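Local coordinates for protein similar to metal-dependent hydrolase (Staphylococcus aureus subsp. aureus Mu50, PDB 3ESH), which is probably a metal-dependent hydrolase of the metallo-beta-lactamase superfamily, with its natural substrate not established, at residues A[135-140]-A[150-155]. Residues are numbered along the deposited sequence; the frame is centred on the assembly and turned at random.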
loop_
_atom_site.group_PDB
_atom_site.type_symbol
_atom_site.label_atom_id
_atom_site.label_comp_id
_atom_site.label_asym_id
_atom_site.label_seq_id
_atom_site.Cartn_x
_atom_site.Cartn_y
_atom_site.Cartn_z
ATOM N N GLN A 135 -3.712 2.324 -18.573
ATOM C CA GLN A 135 -2.551 3.187 -18.342
ATOM C C GLN A 135 -1.297 2.521 -17.775
ATOM O O GLN A 135 -0.183 2.821 -18.223
ATOM C CB GLN A 135 -2.961 4.375 -17.471
ATOM C CG GLN A 135 -1.868 5.349 -17.141
ATOM C CD GLN A 135 -2.411 6.700 -16.718
ATOM O OE1 GLN A 135 -3.465 6.797 -16.083
ATOM N NE2 GLN A 135 -1.689 7.755 -17.062
ATOM N N ASP A 136 -1.453 1.617 -16.809
ATOM C CA ASP A 136 -0.275 0.952 -16.225
ATOM C C ASP A 136 0.282 -0.104 -17.167
ATOM O O ASP A 136 1.496 -0.334 -17.192
ATOM C CB ASP A 136 -0.630 0.328 -14.877
ATOM C CG ASP A 136 -1.117 1.353 -13.884
ATOM O OD1 ASP A 136 -0.342 2.269 -13.562
ATOM O OD2 ASP A 136 -2.261 1.260 -13.430
ATOM N N GLU A 137 -0.605 -0.734 -17.941
ATOM C CA GLU A 137 -0.196 -1.744 -18.913
ATOM C C GLU A 137 0.744 -1.046 -19.883
ATOM O O GLU A 137 1.838 -1.530 -20.159
ATOM C CB GLU A 137 -1.412 -2.277 -19.681
ATOM C CG GLU A 137 -1.093 -3.295 -20.776
ATOM C CD GLU A 137 -0.506 -4.598 -20.226
ATOM O OE1 GLU A 137 -1.010 -5.065 -19.177
ATOM O OE2 GLU A 137 0.443 -5.164 -20.839
ATOM N N TRP A 138 0.302 0.105 -20.383
ATOM C CA TRP A 138 1.076 0.900 -21.331
ATOM C C TRP A 138 2.432 1.324 -20.756
ATOM O O TRP A 138 3.468 1.235 -21.434
ATOM C CB TRP A 138 0.260 2.120 -21.745
ATOM C CG TRP A 138 0.982 3.017 -22.652
ATOM C CD1 TRP A 138 1.535 4.228 -22.338
ATOM C CD2 TRP A 138 1.357 2.746 -24.014
ATOM N NE1 TRP A 138 2.241 4.717 -23.416
ATOM C CE2 TRP A 138 2.149 3.830 -24.452
ATOM C CE3 TRP A 138 1.101 1.689 -24.900
ATOM C CZ2 TRP A 138 2.689 3.885 -25.740
ATOM C CZ3 TRP A 138 1.641 1.743 -26.183
ATOM C CH2 TRP A 138 2.429 2.834 -26.589
ATOM N N HIS A 139 2.417 1.779 -19.500
ATOM C CA HIS A 139 3.641 2.214 -18.805
ATOM C C HIS A 139 4.678 1.099 -18.744
ATOM O O HIS A 139 5.873 1.332 -18.943
ATOM C CB HIS A 139 3.336 2.662 -17.373
ATOM C CG HIS A 139 2.645 3.984 -17.275
ATOM N ND1 HIS A 139 2.194 4.502 -16.078
ATOM C CD2 HIS A 139 2.343 4.907 -18.222
ATOM C CE1 HIS A 139 1.647 5.685 -16.290
ATOM N NE2 HIS A 139 1.724 5.952 -17.581
ATOM N N GLU A 140 4.229 -0.117 -18.457
ATOM C CA GLU A 140 5.171 -1.218 -18.391
ATOM C C GLU A 140 5.578 -1.638 -19.804
ATOM O O GLU A 140 6.705 -2.072 -20.042
ATOM C CB GLU A 140 4.583 -2.407 -17.616
ATOM C CG GLU A 140 5.521 -3.611 -17.637
ATOM C CD GLU A 140 5.156 -4.698 -16.637
ATOM O OE1 GLU A 140 3.967 -4.812 -16.279
ATOM O OE2 GLU A 140 6.070 -5.449 -16.226
ATOM N N SER A 150 10.885 -9.850 -22.160
ATOM C CA SER A 150 10.724 -10.936 -23.123
ATOM C C SER A 150 9.442 -10.861 -23.976
ATOM O O SER A 150 9.409 -11.416 -25.067
ATOM C CB SER A 150 10.826 -12.294 -22.415
ATOM O OG SER A 150 9.809 -12.447 -21.453
ATOM N N THR A 151 8.394 -10.190 -23.503
ATOM C CA THR A 151 7.178 -10.060 -24.323
ATOM C C THR A 151 6.813 -8.625 -24.716
ATOM O O THR A 151 6.103 -8.414 -25.693
ATOM C CB THR A 151 5.928 -10.742 -23.684
ATOM O OG1 THR A 151 5.794 -10.354 -22.312
ATOM C CG2 THR A 151 6.051 -12.248 -23.777
ATOM N N TYR A 152 7.291 -7.641 -23.963
ATOM C CA TYR A 152 7.047 -6.243 -24.306
ATOM C C TYR A 152 8.232 -5.831 -25.166
ATOM O O TYR A 152 9.335 -5.684 -24.655
ATOM C CB TYR A 152 7.007 -5.367 -23.068
ATOM C CG TYR A 152 5.814 -5.615 -22.174
ATOM C CD1 TYR A 152 4.533 -5.678 -22.702
ATOM C CD2 TYR A 152 5.958 -5.714 -20.795
ATOM C CE1 TYR A 152 3.425 -5.828 -21.881
ATOM C CE2 TYR A 152 4.849 -5.854 -19.961
ATOM C CZ TYR A 152 3.590 -5.916 -20.511
ATOM O OH TYR A 152 2.486 -6.095 -19.705
ATOM N N TRP A 153 8.001 -5.656 -26.465
ATOM C CA TRP A 153 9.075 -5.311 -27.389
ATOM C C TRP A 153 9.000 -3.907 -27.941
ATOM O O TRP A 153 7.920 -3.464 -28.338
ATOM C CB TRP A 153 9.079 -6.265 -28.586
ATOM C CG TRP A 153 8.999 -7.733 -28.265
ATOM C CD1 TRP A 153 9.406 -8.354 -27.120
ATOM C CD2 TRP A 153 8.597 -8.772 -29.159
ATOM N NE1 TRP A 153 9.295 -9.709 -27.252
ATOM C CE2 TRP A 153 8.800 -9.996 -28.498
ATOM C CE3 TRP A 153 8.089 -8.785 -30.468
ATOM C CZ2 TRP A 153 8.514 -11.230 -29.095
ATOM C CZ3 TRP A 153 7.806 -10.007 -31.060
ATOM C CH2 TRP A 153 8.021 -11.214 -30.370
ATOM N N ASP A 154 10.150 -3.224 -27.973
ATOM C CA ASP A 154 10.250 -1.865 -28.518
ATOM C C ASP A 154 9.791 -1.970 -29.962
ATOM O O ASP A 154 9.119 -1.086 -30.496
ATOM C CB ASP A 154 11.709 -1.383 -28.516
ATOM C CG ASP A 154 12.212 -1.035 -27.131
ATOM O OD1 ASP A 154 13.444 -1.008 -26.929
ATOM O OD2 ASP A 154 11.373 -0.773 -26.249
ATOM N N LYS A 155 10.171 -3.084 -30.576
ATOM C CA LYS A 155 9.844 -3.375 -31.954
ATOM C C LYS A 155 8.348 -3.248 -32.257
ATOM O O LYS A 155 7.953 -3.173 -33.416
ATOM C CB LYS A 155 10.335 -4.780 -32.280
ATOM C CG LYS A 155 10.136 -5.202 -33.706
ATOM C CD LYS A 155 10.973 -6.435 -34.026
ATOM C CE LYS A 155 10.531 -7.657 -33.245
ATOM N NZ LYS A 155 11.268 -8.853 -33.725
#
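Y152 reaches from the loop before strand 164-167 to helix 135-142 and meets E137 and E140. From the loop, the phenol of Y152 makes the whole contact. Its OH donates a hydrogen bond to OE2 of E137, with 2.5 Å between the two oxygens. The hydroxyl comes in from above the carboxylate plane, 36° out of it. E137 gets there by a bend: CG lies anti to the backbone N, and chi2 of 65° turns the carboxylate toward the phenol.

E140 packs against CE2 of the ring. Its CG lies 3.3 Å from CE2 of Y152, and its CD 3.5 Å from the same carbon. The two side chains cross at about a right angle, with carboxylate and ring planes 48° apart. The carbonyl carbon of E140 sits over the rim of one ring face. OE2 of E140 lies at the ring edge and hydrogen-bonds OG of S148.

E137 and Y152 are buried; E140 is partly exposed. The loop becomes exposed on both sides of Y152, at S150 and at D154 and K155. W153, between them, bonds S150 O through NE1 at 2.8 Å and stacks on F111 of helix 111-114. On the helix, D136 forms a salt bridge to R231, and H139 a hydrogen bond to E234, both of a second subunit.

OE2 of E137 accepts from both Y152 OH and M109 N, while S186 OG bonds OE1. This should limit rotation of the carboxylate. The ring of Y152 meets H110. M109 and H110 belong to the HxHxDH signature of this superfamily, which begins at H108. H110 may be a metal ligand, with H185 and D206. The contact is consistent with a second-shell pair in which E137 would help set the position of Y152 beside a possible metal site.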